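Putative peptide ABC-transport system periplasmic peptide-binding protein (Campylobacter jejuni, PDB 4OEV) binds nickel(II), held here together with an oxalate ion, outside the cytoplasm and probably delivers it to an ABC-type importer. Local coordinates at residues N31-G36 against V174-N179; D70-W73 against V77-S80; F86-F91 against K108-L113; K140-N145 against S151-N156. All blocks are in the same frame, centred on the assembly; numbering follows the deposited sequence.

Contact 1 (N31-G36 against V174-N179); sequences NLVFSG and VEFKAN
Phe176 presents its ring to two aliphatic side chains of the short helix 30-33, Leu32 and Val33, and these three buried residues make up the whole contact. Leu32 CD1 lies over one face of the ring as a CH-pi contact, 4.1 Å from the ring centroid and 26° off the normal, displaced toward the rim so that its nearest atom is Phe176 CE1 at 3.7 Å. Val33 approaches the ring obliquely, its CG2 3.4 Å from Phe176 CE2. With chi1 of Val33 at 179°, CG1 takes the place anti to the backbone N and packs on the Phe34 ring, while CG2 is the methyl that meets Phe176. No other side chain of the two segments makes contact: Lys177 is exposed to solvent, and Asn31, seen to bind magnesium in a structure of this protein, does not touch the strand. Ile194 and Leu192 of strand 191-196 extend the apolar layer around Leu32. The helix is thus packed on one face of the mixed sheet that contains strand 173-178. No hydrogen bond crosses between the segments; Glu175 pairs with Arg191, and Ser35 with Thr160 and Tyr183. The chemistry implies a junction held by apolar packing and a single CH-pi contact.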
loop_
_atom_site.group_PDB
_atom_site.type_symbol
_atom_site.label_atom_id
_atom_site.label_comp_id
_atom_site.label_asym_id
_atom_site.label_seq_id
_atom_site.Cartn_x
_atom_site.Cartn_y
_atom_site.Cartn_z
ATOM N N ASN A 31 -5.985 12.100 -0.286
ATOM C CA ASN A 31 -5.182 12.990 0.577
ATOM C C ASN A 31 -5.045 14.437 0.070
ATOM O O ASN A 31 -4.468 15.279 0.760
ATOM C CB ASN A 31 -3.786 12.389 0.779
ATOM C CG ASN A 31 -3.778 11.270 1.808
ATOM O OD1 ASN A 31 -3.879 10.087 1.456
ATOM N ND2 ASN A 31 -3.640 11.633 3.083
ATOM N N LEU A 32 -5.566 14.737 -1.122
ATOM C CA LEU A 32 -5.617 16.135 -1.608
ATOM C C LEU A 32 -6.893 16.819 -1.097
ATOM O O LEU A 32 -6.874 17.959 -0.606
ATOM C CB LEU A 32 -5.596 16.175 -3.126
ATOM C CG LEU A 32 -4.386 15.483 -3.757
ATOM C CD1 LEU A 32 -4.506 15.463 -5.260
ATOM C CD2 LEU A 32 -3.117 16.224 -3.337
ATOM N N VAL A 33 -8.008 16.105 -1.218
ATOM C CA VAL A 33 -9.318 16.635 -0.846
ATOM C C VAL A 33 -9.593 16.548 0.660
ATOM O O VAL A 33 -10.255 17.423 1.249
ATOM C CB VAL A 33 -10.409 15.874 -1.649
ATOM C CG1 VAL A 33 -11.807 16.336 -1.302
ATOM C CG2 VAL A 33 -10.136 16.016 -3.148
ATOM N N PHE A 34 -9.086 15.501 1.301
ATOM C CA PHE A 34 -9.426 15.274 2.713
ATOM C C PHE A 34 -8.222 15.435 3.614
ATOM O O PHE A 34 -7.071 15.400 3.141
ATOM C CB PHE A 34 -10.019 13.879 2.899
ATOM C CG PHE A 34 -11.277 13.666 2.123
ATOM C CD1 PHE A 34 -12.510 13.954 2.698
ATOM C CD2 PHE A 34 -11.233 13.215 0.816
ATOM C CE1 PHE A 34 -13.685 13.779 1.972
ATOM C CE2 PHE A 34 -12.394 13.032 0.077
ATOM C CZ PHE A 34 -13.634 13.301 0.665
ATOM N N SER A 35 -8.485 15.656 4.897
ATOM C CA SER A 35 -7.422 15.614 5.878
ATOM C C SER A 35 -7.954 14.959 7.115
ATOM O O SER A 35 -9.170 15.000 7.367
ATOM C CB SER A 35 -6.881 17.015 6.174
ATOM O OG SER A 35 -7.919 17.815 6.691
ATOM N N GLY A 36 -7.037 14.405 7.909
ATOM C CA GLY A 36 -7.378 13.611 9.069
ATOM C C GLY A 36 -7.022 14.327 10.350
ATOM O O GLY A 36 -6.550 15.482 10.326
ATOM N N VAL A 174 -8.015 13.657 -12.758
ATOM C CA VAL A 174 -8.888 14.409 -11.855
ATOM C C VAL A 174 -8.230 15.767 -11.728
ATOM O O VAL A 174 -7.003 15.828 -11.646
ATOM C CB VAL A 174 -9.048 13.735 -10.459
ATOM C CG1 VAL A 174 -10.181 14.365 -9.674
ATOM C CG2 VAL A 174 -9.277 12.202 -10.586
ATOM N N GLU A 175 -9.018 16.843 -11.782
ATOM C CA GLU A 175 -8.496 18.207 -11.676
ATOM C C GLU A 175 -8.951 18.897 -10.377
ATOM O O GLU A 175 -10.117 18.802 -9.985
ATOM C CB GLU A 175 -8.915 19.046 -12.884
ATOM C CG GLU A 175 -8.546 20.547 -12.742
ATOM C CD GLU A 175 -9.085 21.393 -13.880
ATOM O OE1 GLU A 175 -9.494 20.770 -14.888
ATOM O OE2 GLU A 175 -9.097 22.664 -13.768
ATOM N N PHE A 176 -8.016 19.580 -9.717
ATOM C CA PHE A 176 -8.264 20.261 -8.455
ATOM C C PHE A 176 -7.872 21.722 -8.529
ATOM O O PHE A 176 -7.108 22.118 -9.409
ATOM C CB PHE A 176 -7.472 19.623 -7.324
ATOM C CG PHE A 176 -7.681 18.143 -7.212
ATOM C CD1 PHE A 176 -6.891 17.254 -7.934
ATOM C CD2 PHE A 176 -8.689 17.637 -6.401
ATOM C CE1 PHE A 176 -7.090 15.870 -7.831
ATOM C CE2 PHE A 176 -8.888 16.230 -6.301
ATOM C CZ PHE A 176 -8.092 15.366 -7.024
ATOM N N LYS A 177 -8.382 22.506 -7.584
ATOM C CA LYS A 177 -7.888 23.867 -7.382
ATOM C C LYS A 177 -7.571 24.069 -5.906
ATOM O O LYS A 177 -8.121 23.369 -5.035
ATOM C CB LYS A 177 -8.875 24.901 -7.934
ATOM C CG LYS A 177 -10.262 24.957 -7.274
ATOM C CD LYS A 177 -11.086 26.145 -7.862
ATOM C CE LYS A 177 -12.511 26.221 -7.278
ATOM N NZ LYS A 177 -13.263 27.474 -7.704
ATOM N N ALA A 178 -6.653 24.989 -5.625
ATOM C CA ALA A 178 -6.189 25.215 -4.261
ATOM C C ALA A 178 -7.348 25.593 -3.319
ATOM O O ALA A 178 -8.298 26.250 -3.739
ATOM C CB ALA A 178 -5.133 26.299 -4.232
ATOM N N ASN A 179 -7.258 25.119 -2.072
ATOM C CA ASN A 179 -8.183 25.488 -1.011
ATOM C C ASN A 179 -7.696 26.786 -0.381
ATOM O O ASN A 179 -6.753 26.772 0.413
ATOM C CB ASN A 179 -8.287 24.366 0.034
ATOM C CG ASN A 179 -9.160 24.753 1.246
ATOM O OD1 ASN A 179 -9.747 25.839 1.286
ATOM N ND2 ASN A 179 -9.253 23.851 2.228
#

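Contact 2 (D70-W73 against V77-S80); sequences DVLW and VKFS
Val71, Trp73 and Phe79 form the apolar centre, all three buried. Val71 and Phe79 lie side by side and point the same way, with Val71 CG1 3.7 Å from Phe79 CB. Phe79 and Trp73 make an offset edge-to-face pair: the edge of Phe79 is turned toward the indole face, the planes stand at 72°, and the six-membered ring centroids are 5.9 Å apart. The closest atoms of the two rings are Trp73 CZ2 and Phe79 CD1, at 3.8 Å. With CG of Phe79 anti to the backbone N, chi1 164° turns the ring so that CD1 reaches Trp73 CZ2. Around this core the backbones meet in a single antiparallel bridge between Leu72 and Lys78, flanked by two hydrogen bonds. Phe79 N donates to Val71 O over 2.9 Å, and Trp73 N donates to Val77 O, also over 2.9 Å. On the outer side Leu72 CD1 rests on Lys78 CA at 3.9 Å, beside the extended, exposed lysine chain. At the polar edge Trp73 NE1 donates to Asp83 OD2, which also accepts from Ser80 N. The hairpin-like turn lies between strand 62-67 and helix 81-92, with Ser80 at the N-cap of that helix and Trp73 edge-to-face with His141 of helix 140-143.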
loop_
_atom_site.group_PDB
_atom_site.type_symbol
_atom_site.label_atom_id
_atom_site.label_comp_id
_atom_site.label_asym_id
_atom_site.label_seq_id
_atom_site.Cartn_x
_atom_site.Cartn_y
_atom_site.Cartn_z
ATOM N N ASP A 70 -10.944 26.123 14.021
ATOM C CA ASP A 70 -10.823 27.063 12.904
ATOM C C ASP A 70 -10.829 26.416 11.517
ATOM O O ASP A 70 -10.321 26.991 10.555
ATOM C CB ASP A 70 -9.540 27.888 13.067
ATOM C CG ASP A 70 -8.288 27.049 12.965
ATOM O OD1 ASP A 70 -8.369 25.799 13.086
ATOM O OD2 ASP A 70 -7.206 27.650 12.746
ATOM N N VAL A 71 -11.399 25.215 11.400
ATOM C CA VAL A 71 -11.388 24.521 10.117
ATOM C C VAL A 71 -12.711 24.611 9.360
ATOM O O VAL A 71 -13.779 24.456 9.942
ATOM C CB VAL A 71 -11.020 23.034 10.315
ATOM C CG1 VAL A 71 -11.127 22.268 8.997
ATOM C CG2 VAL A 71 -9.633 22.917 10.966
ATOM N N LEU A 72 -12.631 24.906 8.072
ATOM C CA LEU A 72 -13.787 24.829 7.189
ATOM C C LEU A 72 -13.668 23.639 6.214
ATOM O O LEU A 72 -12.581 23.351 5.729
ATOM C CB LEU A 72 -13.937 26.097 6.368
ATOM C CG LEU A 72 -14.668 27.316 6.943
ATOM C CD1 LEU A 72 -14.914 27.174 8.458
ATOM C CD2 LEU A 72 -13.899 28.562 6.558
ATOM N N TRP A 73 -14.806 22.985 5.955
ATOM C CA TRP A 73 -15.014 22.114 4.799
ATOM C C TRP A 73 -14.977 22.980 3.541
ATOM O O TRP A 73 -15.154 24.176 3.622
ATOM C CB TRP A 73 -16.365 21.399 4.873
ATOM C CG TRP A 73 -16.511 20.422 5.997
ATOM C CD1 TRP A 73 -17.205 20.596 7.172
ATOM C CD2 TRP A 73 -15.953 19.110 6.048
ATOM N NE1 TRP A 73 -17.108 19.462 7.948
ATOM C CE2 TRP A 73 -16.346 18.535 7.283
ATOM C CE3 TRP A 73 -15.149 18.364 5.170
ATOM C CZ2 TRP A 73 -15.971 17.243 7.658
ATOM C CZ3 TRP A 73 -14.776 17.068 5.541
ATOM C CH2 TRP A 73 -15.161 16.526 6.768
ATOM N N VAL A 77 -18.977 25.143 5.433
ATOM C CA VAL A 77 -19.490 24.689 6.725
ATOM C C VAL A 77 -18.313 24.412 7.662
ATOM O O VAL A 77 -17.258 23.950 7.214
ATOM C CB VAL A 77 -20.366 23.439 6.535
ATOM C CG1 VAL A 77 -20.833 22.873 7.847
ATOM C CG2 VAL A 77 -21.522 23.737 5.583
ATOM N N LYS A 78 -18.456 24.715 8.941
ATOM C CA LYS A 78 -17.381 24.489 9.899
ATOM C C LYS A 78 -17.178 22.977 10.133
ATOM O O LYS A 78 -18.125 22.187 10.026
ATOM C CB LYS A 78 -17.685 25.144 11.243
ATOM C CG LYS A 78 -17.920 26.675 11.238
ATOM C CD LYS A 78 -18.281 27.118 12.646
ATOM C CE LYS A 78 -18.760 28.562 12.669
ATOM N NZ LYS A 78 -19.259 29.012 13.998
ATOM N N PHE A 79 -15.951 22.610 10.495
ATOM C CA PHE A 79 -15.615 21.253 10.890
ATOM C C PHE A 79 -15.777 21.176 12.397
ATOM O O PHE A 79 -15.258 22.048 13.099
ATOM C CB PHE A 79 -14.183 20.896 10.471
ATOM C CG PHE A 79 -13.644 19.676 11.153
ATOM C CD1 PHE A 79 -14.050 18.405 10.756
ATOM C CD2 PHE A 79 -12.721 19.793 12.175
ATOM C CE1 PHE A 79 -13.571 17.286 11.376
ATOM C CE2 PHE A 79 -12.217 18.675 12.785
ATOM C CZ PHE A 79 -12.651 17.404 12.381
ATOM N N SER A 80 -16.505 20.161 12.879
ATOM C CA SER A 80 -16.809 20.001 14.290
ATOM C C SER A 80 -16.635 18.579 14.812
ATOM O O SER A 80 -16.331 17.657 14.060
ATOM C CB SER A 80 -18.255 20.415 14.568
ATOM O OG SER A 80 -19.153 19.709 13.713
#

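Contact 3 (F86-F91 against K108-L113); sequences FSIEAF and KSVEIL
Ile88 and Val110 meet through one methyl each, and their first torsions choose which. In Ile88, chi1 of -80° sets CG1 beside the backbone N and leaves CG2 anti to it; in Val110, chi1 of -178° sends CG1 to the anti place and CG2 beside the backbone N. The two CG2 methyls then approach to 3.6 Å, with the side chains crossing at a slant. Both residues are buried. Glu89, one residue on, covers the flank of the valine: its side chain reaches along it, with OE2 4.3 Å from Val110 CB. That oxygen is not bonded to the strand but salt-bridged to Lys85, one turn back along the helix; Lys85 NZ also donates to Val110 O, tying the helix to the strand backbone next to the methyl contact. The nearest CA atoms, those of Glu89 and Val110, are 7.9 Å apart, a gap that side chains span. Helix 81-92 therefore packs on strand 107-114, an outermost strand of the four-stranded antiparallel sheet. Ile88 also touches Ile120 of the adjoining strand 117-122, and strand 107-114 carries a classic beta bulge, Lys108 and Ser109 both facing Thr121 of 117-122.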
loop_
_atom_site.group_PDB
_atom_site.type_symbol
_atom_site.label_atom_id
_atom_site.label_comp_id
_atom_site.label_asym_id
_atom_site.label_seq_id
_atom_site.Cartn_x
_atom_site.Cartn_y
_atom_site.Cartn_z
ATOM N N PHE A 86 -19.308 11.101 13.312
ATOM C CA PHE A 86 -19.957 10.533 12.146
ATOM C C PHE A 86 -18.954 9.634 11.381
ATOM O O PHE A 86 -19.285 8.527 10.980
ATOM C CB PHE A 86 -20.497 11.629 11.232
ATOM C CG PHE A 86 -20.924 11.132 9.887
ATOM C CD1 PHE A 86 -22.166 10.544 9.707
ATOM C CD2 PHE A 86 -20.057 11.217 8.795
ATOM C CE1 PHE A 86 -22.546 10.080 8.458
ATOM C CE2 PHE A 86 -20.424 10.730 7.550
ATOM C CZ PHE A 86 -21.659 10.160 7.375
ATOM N N SER A 87 -17.745 10.155 11.177
ATOM C CA SER A 87 -16.718 9.450 10.371
ATOM C C SER A 87 -16.264 8.113 10.936
ATOM O O SER A 87 -16.277 7.078 10.262
ATOM C CB SER A 87 -15.508 10.367 10.222
ATOM O OG SER A 87 -15.868 11.518 9.529
ATOM N N ILE A 88 -15.822 8.141 12.174
ATOM C CA ILE A 88 -15.362 6.949 12.840
ATOM C C ILE A 88 -16.489 5.909 12.893
ATOM O O ILE A 88 -16.274 4.754 12.595
ATOM C CB ILE A 88 -14.940 7.299 14.271
ATOM C CG1 ILE A 88 -13.555 7.906 14.334
ATOM C CG2 ILE A 88 -15.006 6.109 15.159
ATOM C CD1 ILE A 88 -13.236 8.343 15.763
ATOM N N GLU A 89 -17.715 6.337 13.206
ATOM C CA GLU A 89 -18.830 5.410 13.188
ATOM C C GLU A 89 -19.106 4.880 11.784
ATOM O O GLU A 89 -19.480 3.693 11.609
ATOM C CB GLU A 89 -20.064 6.089 13.782
ATOM C CG GLU A 89 -19.894 6.216 15.251
ATOM C CD GLU A 89 -21.073 6.887 15.958
ATOM O OE1 GLU A 89 -22.015 7.390 15.304
ATOM O OE2 GLU A 89 -21.026 6.875 17.189
ATOM N N ALA A 90 -18.839 5.728 10.794
ATOM C CA ALA A 90 -19.066 5.380 9.409
ATOM C C ALA A 90 -18.128 4.256 8.953
ATOM O O ALA A 90 -18.594 3.344 8.295
ATOM C CB ALA A 90 -18.892 6.599 8.499
ATOM N N PHE A 91 -16.852 4.316 9.349
ATOM C CA PHE A 91 -15.825 3.326 8.993
ATOM C C PHE A 91 -16.105 1.976 9.661
ATOM O O PHE A 91 -15.760 0.930 9.123
ATOM C CB PHE A 91 -14.447 3.806 9.413
ATOM C CG PHE A 91 -14.048 5.162 8.812
ATOM C CD1 PHE A 91 -14.550 5.594 7.580
ATOM C CD2 PHE A 91 -13.195 5.996 9.507
ATOM C CE1 PHE A 91 -14.154 6.816 7.018
ATOM C CE2 PHE A 91 -12.812 7.255 8.974
ATOM C CZ PHE A 91 -13.306 7.662 7.732
ATOM N N LYS A 108 -15.520 1.126 20.670
ATOM C CA LYS A 108 -16.748 0.811 21.356
ATOM C C LYS A 108 -17.740 1.975 21.352
ATOM O O LYS A 108 -18.921 1.776 21.071
ATOM C CB LYS A 108 -16.453 0.397 22.782
ATOM C CG LYS A 108 -17.722 0.057 23.590
ATOM C CD LYS A 108 -17.313 -0.468 24.911
ATOM C CE LYS A 108 -18.546 -0.828 25.729
ATOM N NZ LYS A 108 -18.146 -1.521 26.976
ATOM N N SER A 109 -17.251 3.183 21.651
ATOM C CA SER A 109 -18.083 4.375 21.712
ATOM C C SER A 109 -17.281 5.631 21.385
ATOM O O SER A 109 -16.072 5.703 21.688
ATOM C CB SER A 109 -18.693 4.544 23.110
ATOM O OG SER A 109 -17.639 4.711 24.050
ATOM N N VAL A 110 -17.968 6.595 20.778
ATOM C CA VAL A 110 -17.430 7.936 20.504
ATOM C C VAL A 110 -18.331 8.979 21.183
ATOM O O VAL A 110 -19.495 9.118 20.810
ATOM C CB VAL A 110 -17.380 8.263 19.020
ATOM C CG1 VAL A 110 -16.781 9.638 18.798
ATOM C CG2 VAL A 110 -16.594 7.150 18.234
ATOM N N GLU A 111 -17.799 9.665 22.189
ATOM C CA GLU A 111 -18.593 10.661 22.972
ATOM C C GLU A 111 -18.146 12.093 22.666
ATOM O O GLU A 111 -16.995 12.427 22.932
ATOM C CB GLU A 111 -18.426 10.462 24.469
ATOM C CG GLU A 111 -18.855 9.159 25.117
ATOM C CD GLU A 111 -18.302 9.081 26.534
ATOM O OE1 GLU A 111 -17.586 8.091 26.831
ATOM O OE2 GLU A 111 -18.555 10.049 27.323
ATOM N N ILE A 112 -19.053 12.946 22.189
ATOM C CA ILE A 112 -18.765 14.371 22.019
ATOM C C ILE A 112 -18.964 15.060 23.379
ATOM O O ILE A 112 -20.104 15.152 23.831
ATOM C CB ILE A 112 -19.698 14.984 20.939
ATOM C CG1 ILE A 112 -19.428 14.308 19.585
ATOM C CG2 ILE A 112 -19.503 16.507 20.861
ATOM C CD1 ILE A 112 -20.514 14.498 18.512
ATOM N N LEU A 113 -17.876 15.447 24.071
ATOM C CA LEU A 113 -18.010 16.035 25.447
ATOM C C LEU A 113 -18.044 17.570 25.402
ATOM O O LEU A 113 -18.584 18.236 26.312
ATOM C CB LEU A 113 -16.904 15.526 26.398
ATOM C CG LEU A 113 -16.969 14.014 26.777
ATOM C CD1 LEU A 113 -15.707 13.458 27.468
ATOM C CD2 LEU A 113 -18.199 13.657 27.587
#

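Contact 4 (K140-N145 against S151-N156); sequences KHLLEN and SSFNQN
Leu143 covers one face of the Phe153 ring with both of its methyls. CD1 sits over the ring centre as a CH-pi contact, 3.8 Å from the centroid and only 12° off the normal, while CD2 reaches the stem end, 3.5 Å from Phe153 CG. Leu142 takes another approach: its CD1 comes to the edge of the same ring, near its plane, 4.3 Å from Phe153 CE2. CG of Phe153 is anti to the backbone N (chi1 -179°), which swings the ring out of the 3-10 segment 152-155 toward the leucines. Ser151 stands beside the stem, its OG 3.9 Å from Leu143 CD2. That OG accepts a hydrogen bond from Phe153 N (3.3 Å) and is also bonded to Glu146 OE1, so the serine pins the start of the turn that carries the ring. Farther along, Ser152 O takes Asn156 ND2 at 3.0 Å and Gln155 N from opposite faces of its carbonyl plane. On the helix side, Lys140 NZ bridges to Glu144 OE1 at 3.1 Å, one turn on. The Ser151 bond defines an ST turn leading into a short 3-10 segment, here packed through its aromatic residue against helix 140-143.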
loop_
_atom_site.group_PDB
_atom_site.type_symbol
_atom_site.label_atom_id
_atom_site.label_comp_id
_atom_site.label_asym_id
_atom_site.label_seq_id
_atom_site.Cartn_x
_atom_site.Cartn_y
_atom_site.Cartn_z
ATOM N N LYS A 140 -20.400 15.102 7.924
ATOM C CA LYS A 140 -21.720 14.689 8.407
ATOM C C LYS A 140 -22.850 15.410 7.690
ATOM O O LYS A 140 -23.792 14.778 7.227
ATOM C CB LYS A 140 -21.810 14.910 9.906
ATOM C CG LYS A 140 -23.171 14.601 10.518
ATOM C CD LYS A 140 -23.046 14.544 12.011
ATOM C CE LYS A 140 -24.357 14.168 12.700
ATOM N NZ LYS A 140 -25.301 15.315 12.680
ATOM N N HIS A 141 -22.730 16.732 7.532
ATOM C CA HIS A 141 -23.855 17.514 7.014
ATOM C C HIS A 141 -24.219 17.192 5.570
ATOM O O HIS A 141 -25.300 17.616 5.114
ATOM C CB HIS A 141 -23.575 19.032 7.143
ATOM C CG HIS A 141 -22.520 19.531 6.211
ATOM N ND1 HIS A 141 -21.192 19.604 6.568
ATOM C CD2 HIS A 141 -22.592 19.979 4.933
ATOM C CE1 HIS A 141 -20.487 20.074 5.549
ATOM N NE2 HIS A 141 -21.311 20.304 4.540
ATOM N N LEU A 142 -23.307 16.518 4.849
ATOM C CA LEU A 142 -23.526 16.084 3.457
ATOM C C LEU A 142 -23.818 14.568 3.271
ATOM O O LEU A 142 -24.429 14.184 2.276
ATOM C CB LEU A 142 -22.297 16.406 2.579
ATOM C CG LEU A 142 -21.971 17.904 2.413
ATOM C CD1 LEU A 142 -20.597 18.098 1.797
ATOM C CD2 LEU A 142 -23.030 18.623 1.579
ATOM N N LEU A 143 -23.422 13.736 4.231
ATOM C CA LEU A 143 -23.480 12.279 4.059
ATOM C C LEU A 143 -24.362 11.557 5.103
ATOM O O LEU A 143 -24.601 10.338 4.994
ATOM C CB LEU A 143 -22.053 11.731 4.095
ATOM C CG LEU A 143 -21.124 12.082 2.919
ATOM C CD1 LEU A 143 -19.658 11.778 3.273
ATOM C CD2 LEU A 143 -21.470 11.242 1.670
ATOM N N GLU A 144 -24.864 12.287 6.106
ATOM C CA GLU A 144 -25.551 11.585 7.191
ATOM C C GLU A 144 -26.808 10.902 6.673
ATOM O O GLU A 144 -27.186 9.859 7.194
ATOM C CB GLU A 144 -25.859 12.519 8.352
ATOM C CG GLU A 144 -26.929 13.536 8.075
ATOM C CD GLU A 144 -27.021 14.558 9.193
ATOM O OE1 GLU A 144 -26.927 14.127 10.362
ATOM O OE2 GLU A 144 -27.164 15.777 8.907
ATOM N N ASN A 145 -27.391 11.411 5.592
ATOM C CA ASN A 145 -28.534 10.745 4.963
ATOM C C ASN A 145 -28.215 10.070 3.633
ATOM O O ASN A 145 -29.117 9.749 2.853
ATOM C CB ASN A 145 -29.675 11.733 4.774
ATOM C CG ASN A 145 -30.303 12.122 6.081
ATOM O OD1 ASN A 145 -30.360 11.307 6.999
ATOM N ND2 ASN A 145 -30.793 13.363 6.180
ATOM N N SER A 151 -23.047 6.987 -3.041
ATOM C CA SER A 151 -23.400 8.430 -3.064
ATOM C C SER A 151 -22.679 9.152 -4.195
ATOM O O SER A 151 -21.547 8.793 -4.525
ATOM C CB SER A 151 -23.040 9.087 -1.734
ATOM O OG SER A 151 -23.377 10.476 -1.702
ATOM N N SER A 152 -23.331 10.160 -4.782
ATOM C CA SER A 152 -22.707 10.929 -5.859
ATOM C C SER A 152 -21.575 11.787 -5.299
ATOM O O SER A 152 -20.679 12.216 -6.042
ATOM C CB SER A 152 -23.742 11.771 -6.594
ATOM O OG SER A 152 -24.412 12.675 -5.724
ATOM N N PHE A 153 -21.599 11.968 -3.978
ATOM C CA PHE A 153 -20.460 12.505 -3.233
ATOM C C PHE A 153 -19.134 11.919 -3.652
ATOM O O PHE A 153 -18.150 12.646 -3.784
ATOM C CB PHE A 153 -20.626 12.206 -1.755
ATOM C CG PHE A 153 -19.522 12.744 -0.884
ATOM C CD1 PHE A 153 -18.439 11.962 -0.524
ATOM C CD2 PHE A 153 -19.615 14.041 -0.373
ATOM C CE1 PHE A 153 -17.443 12.463 0.292
ATOM C CE2 PHE A 153 -18.629 14.549 0.444
ATOM C CZ PHE A 153 -17.544 13.767 0.787
ATOM N N ASN A 154 -19.101 10.594 -3.838
ATOM C CA ASN A 154 -17.858 9.912 -4.106
ATOM C C ASN A 154 -17.205 10.376 -5.393
ATOM O O ASN A 154 -16.022 10.140 -5.598
ATOM C CB ASN A 154 -18.069 8.383 -4.135
ATOM C CG ASN A 154 -18.546 7.847 -2.811
ATOM O OD1 ASN A 154 -18.296 8.450 -1.775
ATOM N ND2 ASN A 154 -19.233 6.703 -2.832
ATOM N N GLN A 155 -17.970 11.008 -6.278
ATOM C CA GLN A 155 -17.374 11.574 -7.489
ATOM C C GLN A 155 -17.415 13.108 -7.466
ATOM O O GLN A 155 -17.037 13.740 -8.437
ATOM C CB GLN A 155 -18.080 11.047 -8.740
ATOM C CG GLN A 155 -17.913 9.533 -9.000
ATOM C CD GLN A 155 -18.784 8.682 -8.080
ATOM O OE1 GLN A 155 -19.919 9.043 -7.776
ATOM N NE2 GLN A 155 -18.254 7.555 -7.638
ATOM N N ASN A 156 -17.887 13.685 -6.358
ATOM C CA ASN A 156 -17.927 15.150 -6.135
ATOM C C ASN A 156 -17.541 15.453 -4.692
ATOM O O ASN A 156 -18.303 16.105 -3.978
ATOM C CB ASN A 156 -19.327 15.710 -6.398
ATOM C CG ASN A 156 -19.770 15.549 -7.834
ATOM O OD1 ASN A 156 -19.658 16.480 -8.637
ATOM N ND2 ASN A 156 -20.271 14.358 -8.172
#

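From the N terminus, 31-36 opens the widest loop, which contact 1 closes at 174-179; contacts 2, 3 and 4 are all nested inside it and follow one another in series without crossing. Contact 2 closes a tight turn between strand 62-67 and helix 81-92. Contact 3 then joins that helix to strand 107-114, and contact 4 joins helix 140-143 to the loop before strand 163-169. Contact 4 touches the other three: Phe153 packs on Phe34 of contact 1, His141 on Val77 of contact 2, and Lys140, Leu143 and Glu144 on Phe86 of contact 3. Contacts 1 and 3 do not touch; their nearest atoms are about 8 Å apart.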